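Local coordinates for cellulose biosynthesis protein BcsG (Salmonella typhimurium LT2, PDB 5OLT), which is required for cellulose biosynthesis and carries, in this extramembrane domain, a zinc site of the alkaline phosphatase family, at residues N65-S70 / P218-N223; S100-A105 / P265-A270. All coordinates share one frame; numbering follows the deposited sequence.

Contact 1 (N65-S70 / P218-N223); sequences NICSLS and PLHDGN. With ZN (zinc ion), chain B.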
loop_
_atom_site.group_PDB
_atom_site.type_symbol
_atom_site.label_atom_id
_atom_site.label_comp_id
_atom_site.label_asym_id
_atom_site.label_seq_id
_atom_site.Cartn_x
_atom_site.Cartn_y
_atom_site.Cartn_z
ATOM N N ASN A 65 4.304 0.097 -5.644
ATOM C CA ASN A 65 3.876 -1.064 -4.884
ATOM C C ASN A 65 5.007 -2.090 -4.921
ATOM O O ASN A 65 5.352 -2.610 -5.978
ATOM C CB ASN A 65 2.574 -1.574 -5.538
ATOM C CG ASN A 65 1.959 -2.741 -4.822
ATOM O OD1 ASN A 65 1.823 -2.757 -3.574
ATOM N ND2 ASN A 65 1.537 -3.721 -5.597
ATOM N N ILE A 66 5.627 -2.311 -3.764
ATOM C CA ILE A 66 6.900 -3.040 -3.695
ATOM C C ILE A 66 6.711 -4.412 -3.088
ATOM O O ILE A 66 6.247 -4.533 -1.950
ATOM C CB ILE A 66 7.931 -2.255 -2.848
ATOM C CG1 ILE A 66 8.167 -0.854 -3.446
ATOM C CG2 ILE A 66 9.247 -3.048 -2.701
ATOM C CD1 ILE A 66 8.968 0.071 -2.547
ATOM N N CYS A 67 7.086 -5.446 -3.840
ATOM C CA CYS A 67 7.028 -6.817 -3.320
ATOM C C CYS A 67 8.080 -7.015 -2.220
ATOM O O CYS A 67 9.205 -6.536 -2.352
ATOM C CB CYS A 67 7.255 -7.795 -4.494
ATOM S SG CYS A 67 7.181 -9.570 -4.067
ATOM N N SER A 68 7.715 -7.761 -1.164
ATOM C CA SER A 68 8.718 -8.325 -0.243
ATOM C C SER A 68 9.506 -7.267 0.546
ATOM O O SER A 68 10.742 -7.333 0.613
ATOM C CB SER A 68 9.664 -9.296 -0.978
ATOM O OG SER A 68 8.915 -10.369 -1.538
ATOM N N LEU A 69 8.775 -6.353 1.196
ATOM C CA LEU A 69 9.363 -5.282 1.995
ATOM C C LEU A 69 8.441 -5.011 3.179
ATOM O O LEU A 69 7.382 -4.394 3.009
ATOM C CB LEU A 69 9.541 -4.020 1.126
ATOM C CG LEU A 69 10.091 -2.806 1.908
ATOM C CD1 LEU A 69 11.461 -3.109 2.467
ATOM C CD2 LEU A 69 10.149 -1.614 0.941
ATOM N N SER A 70 8.872 -5.415 4.372
ATOM C CA SER A 70 8.183 -5.042 5.633
ATOM C C SER A 70 9.129 -4.283 6.551
ATOM O O SER A 70 10.348 -4.261 6.331
ATOM C CB SER A 70 7.689 -6.298 6.354
ATOM O OG SER A 70 8.819 -7.043 6.819
ATOM N N PRO A 218 12.158 -6.282 -7.325
ATOM C CA PRO A 218 13.565 -6.654 -7.095
ATOM C C PRO A 218 13.848 -7.352 -5.767
ATOM O O PRO A 218 14.838 -8.087 -5.677
ATOM C CB PRO A 218 14.296 -5.316 -7.173
ATOM C CG PRO A 218 13.286 -4.325 -6.714
ATOM C CD PRO A 218 11.994 -4.813 -7.343
ATOM N N LEU A 219 13.007 -7.127 -4.752
ATOM C CA LEU A 219 13.276 -7.698 -3.431
ATOM C C LEU A 219 12.717 -9.108 -3.295
ATOM O O LEU A 219 12.902 -9.734 -2.265
ATOM C CB LEU A 219 12.718 -6.787 -2.332
ATOM C CG LEU A 219 13.225 -5.350 -2.427
ATOM C CD1 LEU A 219 12.667 -4.579 -1.224
ATOM C CD2 LEU A 219 14.750 -5.226 -2.520
ATOM N N HIS A 220 12.042 -9.631 -4.335
ATOM C CA HIS A 220 11.526 -11.000 -4.240
ATOM C C HIS A 220 12.652 -12.017 -4.089
ATOM O O HIS A 220 13.713 -11.877 -4.678
ATOM C CB HIS A 220 10.707 -11.330 -5.479
ATOM C CG HIS A 220 9.876 -12.590 -5.350
ATOM N ND1 HIS A 220 10.421 -13.870 -5.311
ATOM C CD2 HIS A 220 8.542 -12.754 -5.257
ATOM C CE1 HIS A 220 9.447 -14.759 -5.242
ATOM N NE2 HIS A 220 8.296 -14.108 -5.217
ATOM N N ASP A 221 12.409 -13.055 -3.284
ATOM C CA ASP A 221 13.376 -14.131 -3.115
ATOM C C ASP A 221 13.787 -14.743 -4.481
ATOM O O ASP A 221 12.985 -14.815 -5.422
ATOM C CB ASP A 221 12.794 -15.213 -2.192
ATOM C CG ASP A 221 13.877 -16.030 -1.503
ATOM O OD1 ASP A 221 15.112 -15.753 -1.686
ATOM O OD2 ASP A 221 13.472 -16.957 -0.769
ATOM N N GLY A 222 15.045 -15.145 -4.576
ATOM C CA GLY A 222 15.507 -15.859 -5.758
ATOM C C GLY A 222 16.053 -15.001 -6.877
ATOM O O GLY A 222 16.507 -15.532 -7.875
ATOM N N ASN A 223 15.979 -13.676 -6.748
ATOM C CA ASN A 223 16.512 -12.786 -7.778
ATOM C C ASN A 223 18.015 -12.722 -7.680
ATOM O O ASN A 223 18.593 -12.709 -6.589
ATOM C CB ASN A 223 15.970 -11.378 -7.611
ATOM C CG ASN A 223 14.495 -11.273 -7.961
ATOM O OD1 ASN A 223 13.888 -12.207 -8.522
ATOM N ND2 ASN A 223 13.903 -10.144 -7.624
HETATM ZN ZN ZN B . 4.993 -9.953 -3.550
HETATM O O HOH W 1 10.432 -5.842 -4.692
HETATM O O HOH W 2 10.054 -12.873 -1.598
HETATM O O HOH W 3 5.729 -12.336 -3.716
#

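Contact 2 (S100-A105 / P265-A270); sequences SYSGPA and PEHGGA. With ZN (zinc ion), chain B.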
loop_
_atom_site.group_PDB
_atom_site.type_symbol
_atom_site.label_atom_id
_atom_site.label_comp_id
_atom_site.label_asym_id
_atom_site.label_seq_id
_atom_site.Cartn_x
_atom_site.Cartn_y
_atom_site.Cartn_z
ATOM N N SER A 100 -0.086 -11.922 2.800
ATOM C CA SER A 100 1.335 -12.130 2.564
ATOM C C SER A 100 1.657 -12.606 1.152
ATOM O O SER A 100 2.817 -12.985 0.916
ATOM C CB SER A 100 1.945 -13.028 3.610
ATOM O OG SER A 100 1.289 -14.282 3.680
ATOM N N TYR A 101 0.681 -12.535 0.230
ATOM C CA TYR A 101 0.912 -12.923 -1.170
ATOM C C TYR A 101 0.728 -11.745 -2.099
ATOM O O TYR A 101 -0.059 -10.838 -1.816
ATOM C CB TYR A 101 -0.052 -14.048 -1.574
ATOM C CG TYR A 101 0.169 -15.391 -0.869
ATOM C CD1 TYR A 101 1.444 -15.853 -0.538
ATOM C CD2 TYR A 101 -0.914 -16.220 -0.633
ATOM C CE1 TYR A 101 1.627 -17.107 0.071
ATOM C CE2 TYR A 101 -0.751 -17.483 -0.071
ATOM C CZ TYR A 101 0.516 -17.914 0.285
ATOM O OH TYR A 101 0.624 -19.187 0.860
ATOM N N SER A 102 1.447 -11.772 -3.231
ATOM C CA SER A 102 1.497 -10.614 -4.111
ATOM C C SER A 102 0.181 -10.292 -4.800
ATOM O O SER A 102 -0.238 -9.124 -4.826
ATOM C CB SER A 102 2.543 -10.844 -5.206
ATOM O OG SER A 102 3.819 -11.138 -4.649
ATOM N N GLY A 103 -0.485 -11.318 -5.357
ATOM C CA GLY A 103 -1.733 -11.068 -6.088
ATOM C C GLY A 103 -2.798 -10.437 -5.221
ATOM O O GLY A 103 -3.319 -9.365 -5.543
ATOM N N PRO A 104 -3.090 -11.058 -4.072
ATOM C CA PRO A 104 -4.105 -10.467 -3.200
ATOM C C PRO A 104 -3.688 -9.087 -2.692
ATOM O O PRO A 104 -4.562 -8.234 -2.515
ATOM C CB PRO A 104 -4.202 -11.451 -2.042
ATOM C CG PRO A 104 -3.517 -12.670 -2.467
ATOM C CD PRO A 104 -2.699 -12.428 -3.678
ATOM N N ALA A 105 -2.386 -8.850 -2.460
ATOM C CA ALA A 105 -1.960 -7.522 -2.028
ATOM C C ALA A 105 -2.273 -6.467 -3.049
ATOM O O ALA A 105 -2.748 -5.372 -2.691
ATOM C CB ALA A 105 -0.476 -7.511 -1.728
ATOM N N PRO A 265 4.243 -1.127 0.226
ATOM C CA PRO A 265 4.652 -2.517 -0.072
ATOM C C PRO A 265 3.468 -3.469 -0.058
ATOM O O PRO A 265 2.453 -3.224 0.594
ATOM C CB PRO A 265 5.612 -2.867 1.054
ATOM C CG PRO A 265 6.084 -1.523 1.548
ATOM C CD PRO A 265 4.894 -0.616 1.446
ATOM N N GLU A 266 3.627 -4.551 -0.814
ATOM C CA GLU A 266 2.589 -5.596 -0.861
ATOM C C GLU A 266 2.525 -6.404 0.422
ATOM O O GLU A 266 1.438 -6.813 0.853
ATOM C CB GLU A 266 2.964 -6.627 -1.924
ATOM C CG GLU A 266 3.073 -6.181 -3.376
ATOM C CD GLU A 266 3.655 -7.307 -4.205
ATOM O OE1 GLU A 266 3.884 -8.394 -3.617
ATOM O OE2 GLU A 266 3.894 -7.116 -5.405
ATOM N N HIS A 267 3.705 -6.730 0.971
ATOM C CA HIS A 267 3.881 -7.700 2.084
ATOM C C HIS A 267 5.378 -7.837 2.245
ATOM O O HIS A 267 6.150 -7.487 1.318
ATOM C CB HIS A 267 3.300 -9.122 1.712
ATOM C CG HIS A 267 3.950 -9.725 0.495
ATOM N ND1 HIS A 267 5.191 -10.332 0.543
ATOM C CD2 HIS A 267 3.576 -9.720 -0.807
ATOM C CE1 HIS A 267 5.567 -10.653 -0.692
ATOM N NE2 HIS A 267 4.596 -10.314 -1.529
ATOM N N GLY A 268 5.786 -8.385 3.378
ATOM C CA GLY A 268 7.196 -8.600 3.625
ATOM C C GLY A 268 7.807 -9.786 2.917
ATOM O O GLY A 268 7.117 -10.676 2.420
ATOM N N GLY A 269 9.137 -9.819 2.914
ATOM C CA GLY A 269 9.886 -10.938 2.305
ATOM C C GLY A 269 10.232 -12.056 3.258
ATOM O O GLY A 269 10.861 -13.025 2.868
ATOM N N ALA A 270 9.805 -11.918 4.516
ATOM C CA ALA A 270 10.071 -12.928 5.550
ATOM C C ALA A 270 11.604 -13.111 5.683
ATOM O O ALA A 270 12.107 -14.220 5.857
ATOM C CB ALA A 270 9.342 -14.257 5.256
HETATM ZN ZN ZN B . 4.993 -9.953 -3.550
HETATM O O HOH W 3 5.729 -12.336 -3.716
#

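Contact 1 (N65-S70 / P218-N223)
The CA atoms of Ser68 and His220 come nearest across the two segments, 5.6 Å apart. Residues 65-70 run off the end of a strand into a loop, with Ser68 in the left-handed region (phi 65°, psi 52°), while 218-223 is irregular and closes in a type II turn from His220 to Asn223. The polar links between the segments run through two waters. One donates to Cys67 O (2.7 Å) and accepts from Leu219 N; the other joins Ser68 OG to the amide of Asp221, and also lies over the centre of one face of the His220 imidazole.

Leu219 supplies the apolar part. Its CB rests against Cys67 O, and its CD1 methyl reaches both Ile66 CG2 and Leu69 CB, each at 4.0 Å; both side chains meet Leu219 at a slant. Cys67 SG stands anti to its backbone N (chi1 -179°), the setting in which it binds zinc at 2.3 Å. The same sulfur comes to the edge of the His220 ring, 3.7 Å from CD2. That ring is oriented by a nearly straight bond from ND1 to Asp221 O (2.7 Å), which lies in the ring plane and meets a carbonyl lone pair. NE2, at the far end, is hydrogen-bonded to a citrate probably acquired from the crystallisation liquor.

Phe183 stacks on His220, and Arg237 NH1 bonds to the carbonyls of Pro218 and His220. Helix 234-255 packs Tyr234 against Leu69 and Leu219, and strand 60-66 lies between strands 210-216 and 259-265, so the contact sits at the C-terminal end of strand 60-66, well inside the sheet rather than at its edge.

Contact 2 (S100-A105 / P265-A270)
Ser102 and Glu266 meet at the zinc ion with similar first torsions: OG and CG, respectively, stand anti to their own carbonyl carbons (chi1 -56° and -62°). The glutamate chain is extended beyond CG and delivers OE1 to the metal. His267 takes a different setting, with CG between its backbone N and carbonyl carbon (chi1 59°), and this turns NE2 to the same ion.

The bond lengths support three protein ligands from this contact: Glu266 OE1 at 1.9 Å, Ser102 OG at 2.0 Å and His267 NE2 at 2.1 Å from zinc. Ser102 OG and Glu266 OE1 lie close to each other because both are bound to the metal, so their proximity is not evidence of a hydrogen bond. Glu266 binds through one oxygen; its other, OE2, is 3.6 Å from zinc and is hydrogen-bonded to Asn215 ND2, a second-shell bond that would limit the carboxylate's rotation.

The imidazole is held at its other nitrogen, where ND1 donates to Gly268 O (2.7 Å) almost in the ring plane, though well above the carbonyl plane. Ser100 O lies over one face of the His267 ring, displaced toward the rim and 3.5 Å from His267 CG, while Ser102 OG approaches the edge. Farther along the helix, Ala105 CB packs on Glu266 CB at 3.6 Å.

Ser102 is the first residue of helix 102-110, directly after the N-cap Tyr101. Ser102 OG and Gly103 N also hydrogen-bond a bound citrate, probably from the crystallisation liquor, consistent with a pocket that can accept an anion. A metal-bound serine oxygen at a helix N-terminus, with carboxylate and histidine ligands on a loop following a sheet strand, is the arrangement expected of the alkaline phosphatase family's active site.

Contacts 1 and 2 share one zinc site: 65-70 contributes Cys67, while 100-105 and 265-270 provide Ser102, Glu266 and His267. A water 2.5 Å from the zinc ion belongs to both. The contact centres are 8 Å apart, and segments 65-70 and 265-270 are joined directly by probable backbone hydrogen bonds, Ile66 O to Glu266 N and Leu69 N to His267 O, both 2.9 Å. Ser68 OG further packs on His267 CE1 at 3.5 Å. The loops following neighbouring strands 60-66 and 259-265 are thereby tied together beside the metal. His220 in contact 1 and Ser102 and Gly103 in contact 2 each bond to citrate, probably from the crystallisation liquor, consistent with 218-223 bordering the pocket at the metal.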